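Local coordinates for Tle cognate immunity protein 4 C-terminal domain-containing protein (Pseudomonas aeruginosa PAO1, PDB 4R1D) that binds the type VI secretion lipase effector Tle4 as its cognate immunity protein and so probably protects the bacterium from its own toxin, at residues 38-42 with 43-47; 72-75 with 76-80; 82-86 with 87-91; 189-192 with 193-196. All blocks are in the same frame, centred on the assembly; numbering follows the deposited sequence.

Interaction 1: 38-42 with 43-47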
loop_
_atom_site.group_PDB
_atom_site.type_symbol
_atom_site.label_atom_id
_atom_site.label_comp_id
_atom_site.label_asym_id
_atom_site.label_seq_id
_atom_site.Cartn_x
_atom_site.Cartn_y
_atom_site.Cartn_z
ATOM N N LEU B 38 22.803 9.699 9.276
ATOM C CA LEU B 38 23.477 9.920 8.001
ATOM C C LEU B 38 24.975 9.672 8.151
ATOM O O LEU B 38 25.542 9.975 9.198
ATOM C CB LEU B 38 23.258 11.363 7.544
ATOM C CG LEU B 38 21.809 11.845 7.428
ATOM C CD1 LEU B 38 21.764 13.320 6.998
ATOM C CD2 LEU B 38 21.053 10.978 6.441
ATOM N N ASP B 39 25.599 9.140 7.101
ATOM C CA ASP B 39 27.041 8.860 7.107
ATOM C C ASP B 39 27.857 10.123 6.876
ATOM O O ASP B 39 29.084 10.101 6.971
ATOM C CB ASP B 39 27.398 7.845 6.018
ATOM C CG ASP B 39 26.867 6.458 6.315
ATOM O OD1 ASP B 39 26.895 6.054 7.499
ATOM O OD2 ASP B 39 26.418 5.775 5.369
ATOM N N ASP B 40 27.167 11.217 6.571
ATOM C CA ASP B 40 27.810 12.465 6.171
ATOM C C ASP B 40 28.884 12.966 7.113
ATOM O O ASP B 40 28.690 13.013 8.328
ATOM C CB ASP B 40 26.772 13.580 6.030
ATOM C CG ASP B 40 25.809 13.341 4.889
ATOM O OD1 ASP B 40 25.427 12.179 4.661
ATOM O OD2 ASP B 40 25.439 14.329 4.224
ATOM N N LYS B 41 30.012 13.364 6.534
ATOM C CA LYS B 41 30.965 14.215 7.223
ATOM C C LYS B 41 30.421 15.642 7.152
ATOM O O LYS B 41 29.577 15.943 6.305
ATOM C CB LYS B 41 32.344 14.114 6.559
ATOM C CG LYS B 41 32.988 12.732 6.677
ATOM C CD LYS B 41 34.226 12.595 5.792
ATOM C CE LYS B 41 33.852 12.380 4.330
ATOM N NZ LYS B 41 35.049 12.253 3.448
ATOM N N PRO B 42 30.889 16.522 8.045
ATOM C CA PRO B 42 30.338 17.876 8.153
ATOM C C PRO B 42 30.309 18.652 6.836
ATOM O O PRO B 42 29.306 19.314 6.566
ATOM C CB PRO B 42 31.273 18.550 9.157
ATOM C CG PRO B 42 31.762 17.434 10.004
ATOM C CD PRO B 42 31.912 16.264 9.073
ATOM N N THR B 43 31.371 18.581 6.035
ATOM C CA THR B 43 31.376 19.295 4.757
ATOM C C THR B 43 30.340 18.698 3.806
ATOM O O THR B 43 29.683 19.416 3.052
ATOM C CB THR B 43 32.764 19.289 4.084
ATOM O OG1 THR B 43 33.061 17.976 3.588
ATOM C CG2 THR B 43 33.832 19.723 5.075
ATOM N N GLU B 44 30.201 17.379 3.848
ATOM C CA GLU B 44 29.193 16.689 3.054
ATOM C C GLU B 44 27.780 17.100 3.472
ATOM O O GLU B 44 26.921 17.334 2.613
ATOM C CB GLU B 44 29.362 15.174 3.165
ATOM C CG GLU B 44 30.656 14.643 2.571
ATOM C CD GLU B 44 30.853 13.159 2.831
ATOM O OE1 GLU B 44 30.584 12.710 3.966
ATOM O OE2 GLU B 44 31.275 12.439 1.900
ATOM N N LEU B 45 27.544 17.192 4.780
ATOM C CA LEU B 45 26.233 17.605 5.286
ATOM C C LEU B 45 25.883 19.016 4.822
ATOM O O LEU B 45 24.768 19.267 4.374
ATOM C CB LEU B 45 26.169 17.549 6.811
ATOM C CG LEU B 45 24.781 17.950 7.332
ATOM C CD1 LEU B 45 23.753 16.857 7.025
ATOM C CD2 LEU B 45 24.779 18.286 8.817
ATOM N N ALA B 46 26.837 19.934 4.938
ATOM C CA ALA B 46 26.615 21.316 4.517
ATOM C C ALA B 46 26.202 21.370 3.059
ATOM O O ALA B 46 25.287 22.109 2.688
ATOM C CB ALA B 46 27.871 22.155 4.742
ATOM N N ALA B 47 26.885 20.582 2.237
ATOM C CA ALA B 47 26.646 20.561 0.802
ATOM C C ALA B 47 25.298 19.918 0.488
ATOM O O ALA B 47 24.594 20.339 -0.433
ATOM C CB ALA B 47 27.770 19.816 0.095
HETATM O O HOH W 1 30.974 9.957 4.941
#
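Glu44 folds back over the start of its helix and lays its carboxylate against the aliphatic part of Lys41, the two side chains crossing obliquely with OE1 of Glu44 3.3 Å from CE of Lys41. The same OE1 accepts the backbone N-H of Lys41 at 2.7 Å, an almost straight bond (175°) taken on the lone pair turned away from OE2. Lys41 is the N-cap residue, and this return bond is the reciprocal half of a capping box. CG of Glu44 stands beside its own backbone N (chi1 -65°), which sends the extended chain back toward Lys41. NZ of Lys41 stays 4.1 Å from OE2 of Glu44, beyond a salt bridge, though the charges may still attract weakly. A water donates to O of Asp39 and to OE1 of Glu44, so OE1 has two donors. O of Lys41 receives N of Leu45 at 2.8 Å, opening the helix. Asp40 passes OD2 within 3.5 Å of CA of Leu45 and forms a salt bridge with Arg48, a turn beyond Leu45. Leu38 and Leu45 meet at about a right angle through their CD1 methyls; both rest on Val107, so the junction of strand 33-38 and helix 42-58 lies against strand 107-115.

Interaction 2: 72-75 with 76-80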
loop_
_atom_site.group_PDB
_atom_site.type_symbol
_atom_site.label_atom_id
_atom_site.label_comp_id
_atom_site.label_asym_id
_atom_site.label_seq_id
_atom_site.Cartn_x
_atom_site.Cartn_y
_atom_site.Cartn_z
ATOM N N ILE B 72 15.623 27.666 8.705
ATOM C CA ILE B 72 15.529 28.003 10.113
ATOM C C ILE B 72 16.752 27.524 10.890
ATOM O O ILE B 72 17.204 26.391 10.720
ATOM C CB ILE B 72 14.238 27.420 10.740
ATOM C CG1 ILE B 72 13.003 27.998 10.036
ATOM C CG2 ILE B 72 14.183 27.703 12.235
ATOM C CD1 ILE B 72 11.714 27.263 10.345
ATOM N N ASP B 73 17.278 28.399 11.745
ATOM C CA ASP B 73 18.419 28.074 12.600
ATOM C C ASP B 73 17.916 27.661 13.981
ATOM O O ASP B 73 17.346 28.477 14.707
ATOM C CB ASP B 73 19.353 29.289 12.697
ATOM C CG ASP B 73 20.591 29.023 13.550
ATOM O OD1 ASP B 73 20.902 27.847 13.833
ATOM O OD2 ASP B 73 21.267 30.003 13.931
ATOM N N PHE B 74 18.103 26.390 14.339
ATOM C CA PHE B 74 17.570 25.862 15.592
ATOM C C PHE B 74 18.544 25.989 16.758
ATOM O O PHE B 74 18.303 25.439 17.832
ATOM C CB PHE B 74 17.183 24.380 15.449
ATOM C CG PHE B 74 16.097 24.125 14.436
ATOM C CD1 PHE B 74 14.858 24.715 14.577
ATOM C CD2 PHE B 74 16.313 23.274 13.361
ATOM C CE1 PHE B 74 13.845 24.481 13.657
ATOM C CE2 PHE B 74 15.302 23.031 12.433
ATOM C CZ PHE B 74 14.072 23.634 12.580
ATOM N N GLY B 75 19.642 26.705 16.544
ATOM C CA GLY B 75 20.714 26.743 17.520
ATOM C C GLY B 75 21.493 25.439 17.478
ATOM O O GLY B 75 21.065 24.471 16.840
ATOM N N ASN B 76 22.639 25.413 18.152
ATOM C CA ASN B 76 23.452 24.207 18.237
ATOM C C ASN B 76 23.796 23.607 16.875
ATOM O O ASN B 76 23.855 22.386 16.723
ATOM C CB ASN B 76 22.764 23.178 19.137
ATOM C CG ASN B 76 22.805 23.578 20.599
ATOM O OD1 ASN B 76 21.795 23.989 21.181
ATOM N ND2 ASN B 76 23.986 23.470 21.202
ATOM N N GLU B 77 24.043 24.490 15.906
ATOM C CA GLU B 77 24.333 24.151 14.501
ATOM C C GLU B 77 23.269 23.328 13.770
ATOM O O GLU B 77 23.496 22.873 12.656
ATOM C CB GLU B 77 25.726 23.529 14.299
ATOM C CG GLU B 77 26.250 22.674 15.431
ATOM C CD GLU B 77 26.967 23.497 16.477
ATOM O OE1 GLU B 77 27.095 23.027 17.626
ATOM O OE2 GLU B 77 27.405 24.622 16.144
ATOM N N SER B 78 22.110 23.159 14.387
ATOM C CA SER B 78 21.025 22.438 13.737
ATOM C C SER B 78 20.217 23.390 12.864
ATOM O O SER B 78 20.000 24.543 13.241
ATOM C CB SER B 78 20.137 21.770 14.787
ATOM O OG SER B 78 19.033 21.131 14.173
ATOM N N VAL B 79 19.780 22.912 11.697
ATOM C CA VAL B 79 19.005 23.744 10.784
ATOM C C VAL B 79 17.793 23.009 10.209
ATOM O O VAL B 79 17.731 21.776 10.208
ATOM C CB VAL B 79 19.866 24.251 9.603
ATOM C CG1 VAL B 79 21.046 25.081 10.119
ATOM C CG2 VAL B 79 20.357 23.083 8.761
ATOM N N GLY B 80 16.836 23.775 9.708
ATOM C CA GLY B 80 15.691 23.191 9.033
ATOM C C GLY B 80 15.386 23.880 7.723
ATOM O O GLY B 80 15.542 25.094 7.602
#
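Phe74 lays its ring against the backbone of Val79 and Gly80, with CE2 3.2 Å from N of Gly80 and 3.3 Å from C of Val79. The ring approaches this peptide obliquely, while OG of Ser78 lies at the ring edge, near its plane, 3.6 Å from CD2 of Phe74. Gly80 brings bare backbone against the ring. O of Ile72 stands over one ring face, offset toward the rim; it also accepts N of Gly80 and is met by CA of Val79 in a CA-H...O contact of 3.2 Å. Ile72 and Gly80 form an antiparallel hydrogen-bonded pair, with N of Ile72 reaching O of Gly80 at 2.8 Å, and Asp73 and Val79 form the next, non-hydrogen-bonded pair. The whole is the end of a beta hairpin between strands 68-73 and 79-84, closed by a type I' turn from Gly75 to Ser78. In that turn N of Ser78 donates to O of Gly75 at 3.0 Å, and N of Phe74 donates to O of Ser78 just outside it. Asp73 forms an Asx turn: its CG swings opposite its own backbone N (chi1 -179°), and OD1 accepts N of Gly75 at 3.2 Å from above the carboxylate plane. Further out, Ser78 OG bonds O of Tyr98, and the Phe74 ring packs on Leu95 and Thr97 of strand 92-100 and on Ser126 of helix 119-132.

Interaction 3: 82-86 with 87-91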
loop_
_atom_site.group_PDB
_atom_site.type_symbol
_atom_site.label_atom_id
_atom_site.label_comp_id
_atom_site.label_asym_id
_atom_site.label_seq_id
_atom_site.Cartn_x
_atom_site.Cartn_y
_atom_site.Cartn_z
ATOM N N LEU B 82 12.255 24.678 5.388
ATOM C CA LEU B 82 10.801 24.697 5.411
ATOM C C LEU B 82 10.276 24.980 4.020
ATOM O O LEU B 82 10.616 26.003 3.404
ATOM C CB LEU B 82 10.303 25.771 6.386
ATOM C CG LEU B 82 8.805 25.740 6.700
ATOM C CD1 LEU B 82 8.498 24.598 7.636
ATOM C CD2 LEU B 82 8.401 27.065 7.345
ATOM N N SER B 83 9.449 24.068 3.519
ATOM C CA SER B 83 8.848 24.207 2.198
ATOM C C SER B 83 7.375 23.858 2.308
ATOM O O SER B 83 6.957 23.284 3.306
ATOM C CB SER B 83 9.545 23.284 1.187
ATOM O OG SER B 83 9.419 21.916 1.568
ATOM N N TRP B 84 6.580 24.222 1.305
ATOM C CA TRP B 84 5.207 23.718 1.228
ATOM C C TRP B 84 5.230 22.195 1.086
ATOM O O TRP B 84 6.112 21.648 0.436
ATOM C CB TRP B 84 4.463 24.354 0.049
ATOM C CG TRP B 84 4.021 25.756 0.350
ATOM C CD1 TRP B 84 4.445 26.901 -0.260
ATOM C CD2 TRP B 84 3.079 26.156 1.349
ATOM N NE1 TRP B 84 3.819 27.995 0.299
ATOM C CE2 TRP B 84 2.977 27.563 1.289
ATOM C CE3 TRP B 84 2.312 25.465 2.293
ATOM C CZ2 TRP B 84 2.135 28.283 2.130
ATOM C CZ3 TRP B 84 1.474 26.184 3.124
ATOM C CH2 TRP B 84 1.394 27.578 3.037
ATOM N N SER B 85 4.257 21.509 1.682
ATOM C CA SER B 85 4.260 20.044 1.656
ATOM C C SER B 85 3.855 19.458 0.301
ATOM O O SER B 85 4.067 18.270 0.042
ATOM C CB SER B 85 3.382 19.477 2.767
ATOM O OG SER B 85 2.038 19.834 2.563
ATOM N N SER B 86 3.260 20.284 -0.556
ATOM C CA SER B 86 2.999 19.917 -1.946
ATOM C C SER B 86 2.756 21.177 -2.747
ATOM O O SER B 86 2.662 22.271 -2.187
ATOM C CB SER B 86 1.773 19.012 -2.079
ATOM O OG SER B 86 0.591 19.795 -2.127
ATOM N N GLU B 87 2.622 21.021 -4.059
ATOM C CA GLU B 87 2.420 22.181 -4.911
ATOM C C GLU B 87 1.011 22.760 -4.837
ATOM O O GLU B 87 0.716 23.753 -5.505
ATOM C CB GLU B 87 2.842 21.871 -6.349
ATOM C CG GLU B 87 4.333 21.587 -6.435
ATOM C CD GLU B 87 4.826 21.336 -7.843
ATOM O OE1 GLU B 87 3.992 21.276 -8.775
ATOM O OE2 GLU B 87 6.058 21.194 -8.008
ATOM N N VAL B 88 0.142 22.145 -4.038
ATOM C CA VAL B 88 -1.176 22.734 -3.777
ATOM C C VAL B 88 -1.506 22.835 -2.293
ATOM O O VAL B 88 -2.624 23.202 -1.923
ATOM C CB VAL B 88 -2.319 21.990 -4.497
ATOM C CG1 VAL B 88 -2.075 21.980 -6.006
ATOM C CG2 VAL B 88 -2.482 20.576 -3.935
ATOM N N ALA B 89 -0.531 22.533 -1.443
ATOM C CA ALA B 89 -0.742 22.587 0.003
ATOM C C ALA B 89 -1.104 23.996 0.467
ATOM O O ALA B 89 -0.622 24.977 -0.088
ATOM C CB ALA B 89 0.509 22.098 0.740
ATOM N N SER B 90 -1.944 24.089 1.488
ATOM C CA SER B 90 -2.264 25.384 2.085
ATOM C C SER B 90 -2.230 25.344 3.612
ATOM O O SER B 90 -2.213 26.392 4.269
ATOM C CB SER B 90 -3.632 25.866 1.606
ATOM O OG SER B 90 -4.658 25.043 2.113
ATOM N N LYS B 91 -2.221 24.143 4.187
ATOM C CA LYS B 91 -2.297 24.028 5.644
ATOM C C LYS B 91 -1.077 23.388 6.298
ATOM O O LYS B 91 -0.927 23.437 7.527
ATOM C CB LYS B 91 -3.555 23.273 6.041
ATOM C CG LYS B 91 -4.795 23.851 5.377
ATOM C CD LYS B 91 -6.065 23.285 5.974
ATOM C CE LYS B 91 -7.302 23.976 5.392
ATOM N NZ LYS B 91 -7.730 23.398 4.082
#
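Trp84 presents one face of its indole to O of Ala89, which sits 3.8 Å above the ring plane toward the rim, nearest CE3. The methyl of Ala89 comes 4.1 Å from that CE3, and the backbone of Ser90 passes CZ3 obliquely. With CG beside the backbone N, the indole turns toward Ala89 and Ser90; His61 and Tyr93 also meet it. Two serines place their hydroxyls between backbone N and carbonyl carbon. Ser85 does so in a way that brings OG to 3.3 Å from CB of Ala89 while the hydroxyl bonds OG1 of Thr92. In Ser86 the torsion is stretched to 84°, and OG accepts N of Val88 at 3.1 Å (159°). The backbone bond from N of Ala89 to O of Ser86 is weak, at 3.3 Å. N of Ser90 and N of Lys91 donate to Asp406 of the partner chain, and NZ of Lys91 forms a salt bridge with its Glu405. This is a type I beta turn from Ser86 to Ala89 with an ST turn at its first residue, in the loop joining strands 79-84 and 92-100 at the interface of the Tle4-Tli4 complex.

Interaction 4: 189-192 with 193-196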
loop_
_atom_site.group_PDB
_atom_site.type_symbol
_atom_site.label_atom_id
_atom_site.label_comp_id
_atom_site.label_asym_id
_atom_site.label_seq_id
_atom_site.Cartn_x
_atom_site.Cartn_y
_atom_site.Cartn_z
ATOM N N ASN B 189 -6.607 -2.251 21.608
ATOM C CA ASN B 189 -7.089 -3.548 22.059
ATOM C C ASN B 189 -5.907 -4.390 22.531
ATOM O O ASN B 189 -4.758 -4.004 22.332
ATOM C CB ASN B 189 -7.889 -4.260 20.954
ATOM C CG ASN B 189 -7.107 -4.405 19.656
ATOM O OD1 ASN B 189 -5.885 -4.440 19.657
ATOM N ND2 ASN B 189 -7.821 -4.487 18.540
ATOM N N SER B 190 -6.182 -5.523 23.171
ATOM C CA SER B 190 -5.100 -6.375 23.680
ATOM C C SER B 190 -4.820 -7.565 22.760
ATOM O O SER B 190 -5.703 -8.056 22.071
ATOM C CB SER B 190 -5.397 -6.854 25.103
ATOM O OG SER B 190 -6.655 -7.496 25.158
ATOM N N LEU B 191 -3.586 -8.045 22.783
ATOM C CA LEU B 191 -3.150 -9.061 21.836
ATOM C C LEU B 191 -3.996 -10.335 21.799
ATOM O O LEU B 191 -4.424 -10.758 20.739
ATOM C CB LEU B 191 -1.699 -9.433 22.113
ATOM C CG LEU B 191 -1.212 -10.639 21.320
ATOM C CD1 LEU B 191 -1.151 -10.307 19.844
ATOM C CD2 LEU B 191 0.160 -11.030 21.841
ATOM N N LEU B 192 -4.219 -10.969 22.941
ATOM C CA LEU B 192 -4.929 -12.244 22.910
ATOM C C LEU B 192 -6.349 -12.080 22.394
ATOM O O LEU B 192 -6.801 -12.859 21.545
ATOM C CB LEU B 192 -4.937 -12.919 24.280
ATOM C CG LEU B 192 -3.570 -13.217 24.893
ATOM C CD1 LEU B 192 -3.713 -14.206 26.044
ATOM C CD2 LEU B 192 -2.605 -13.745 23.840
ATOM N N GLU B 193 -7.044 -11.057 22.886
ATOM C CA GLU B 193 -8.415 -10.805 22.441
ATOM C C GLU B 193 -8.446 -10.459 20.958
ATOM O O GLU B 193 -9.397 -10.799 20.260
ATOM C CB GLU B 193 -9.071 -9.691 23.269
ATOM C CG GLU B 193 -8.638 -8.284 22.896
ATOM C CD GLU B 193 -9.285 -7.219 23.773
ATOM O OE1 GLU B 193 -9.105 -6.018 23.478
ATOM O OE2 GLU B 193 -9.968 -7.582 24.756
ATOM N N ARG B 194 -7.392 -9.796 20.483
ATOM C CA ARG B 194 -7.310 -9.323 19.104
ATOM C C ARG B 194 -7.196 -10.454 18.088
ATOM O O ARG B 194 -7.915 -10.469 17.073
ATOM C CB ARG B 194 -6.103 -8.389 18.951
ATOM C CG ARG B 194 -5.808 -7.930 17.538
ATOM C CD ARG B 194 -4.467 -7.168 17.491
ATOM N NE ARG B 194 -4.331 -6.275 18.637
ATOM C CZ ARG B 194 -3.206 -6.117 19.332
ATOM N NH1 ARG B 194 -2.113 -6.781 18.986
ATOM N NH2 ARG B 194 -3.178 -5.293 20.375
ATOM N N VAL B 195 -6.294 -11.393 18.353
ATOM C CA VAL B 195 -5.939 -12.393 17.343
ATOM C C VAL B 195 -6.622 -13.735 17.495
ATOM O O VAL B 195 -6.527 -14.568 16.606
ATOM C CB VAL B 195 -4.420 -12.694 17.328
ATOM C CG1 VAL B 195 -3.633 -11.448 17.076
ATOM C CG2 VAL B 195 -3.996 -13.363 18.629
ATOM N N ASP B 196 -7.288 -13.960 18.621
ATOM C CA ASP B 196 -7.805 -15.295 18.901
ATOM C C ASP B 196 -8.774 -15.802 17.835
ATOM O O ASP B 196 -8.676 -16.951 17.400
ATOM C CB ASP B 196 -8.441 -15.379 20.279
ATOM C CG ASP B 196 -8.783 -16.801 20.652
ATOM O OD1 ASP B 196 -7.845 -17.592 20.888
ATOM O OD2 ASP B 196 -9.982 -17.134 20.690
HETATM O O HOH W 2 -6.252 -9.867 25.303
#
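The guanidinium of Arg194 lies with one face over the backbone of Leu191, whose CA sits 3.7 Å above the plane, offset toward the rim, and with its edge turned to Asn189. At that edge NE donates to OD1 of Asn189 at 2.6 Å. NH2 donates to the same oxygen, so OD1 is gripped twice, and also reaches O of Asn189 at 2.8 Å. All three bonds run close to the guanidinium plane, but NE meets OD1 from above the amide's carbonyl plane, the two flat groups being inclined by 36°. The Arg194 chain leaves opposite its backbone N (chi1 174°) and bends at chi3, which curls the guanidinium back past the helix start. NH1 has a salt bridge to Glu244 and a hydrogen bond to O of Trp96 of the partner chain. Glu193 reaches back too: OE1 accepts N of Ser190 at 3.0 Å, from above the carboxylate plane, and the hydroxyl of Ser190 lies against CD of Glu193 without a hydrogen bond. A water accepts from N of Glu193. CD1 of Leu191 touches CG1 of Val195 at 3.9 Å. Ser190 occupies the N-cap of helix 191-205, yet its own side chain does not cap; the return bond from Glu193 to the N-cap N-H, one half of a capping box, fastens this helix start, and Arg194 ties it into the Tle4-Tli4 interface.

How the interactions relate
Interactions 1, 2 and 3 follow one another within the N-terminal domain of the Tli4 family, while interaction 4 lies in the C-terminal domain, its centre about 40 to 46 Å from theirs. Interaction 1 begins helix 42-58, and the chain then enters strand 68-73 and the hairpin turn of interaction 2, whose centre is about 15 Å away. Interactions 2 and 3 share strand 79-84, one near its start and the other beyond its end, with centres about 21 Å apart. Interactions 1 and 4 both fasten helix starts, whereas 2 and 3 are turns between strands. Contacts to the partner chain occur at 3 and 4, so both domains take part in the complex.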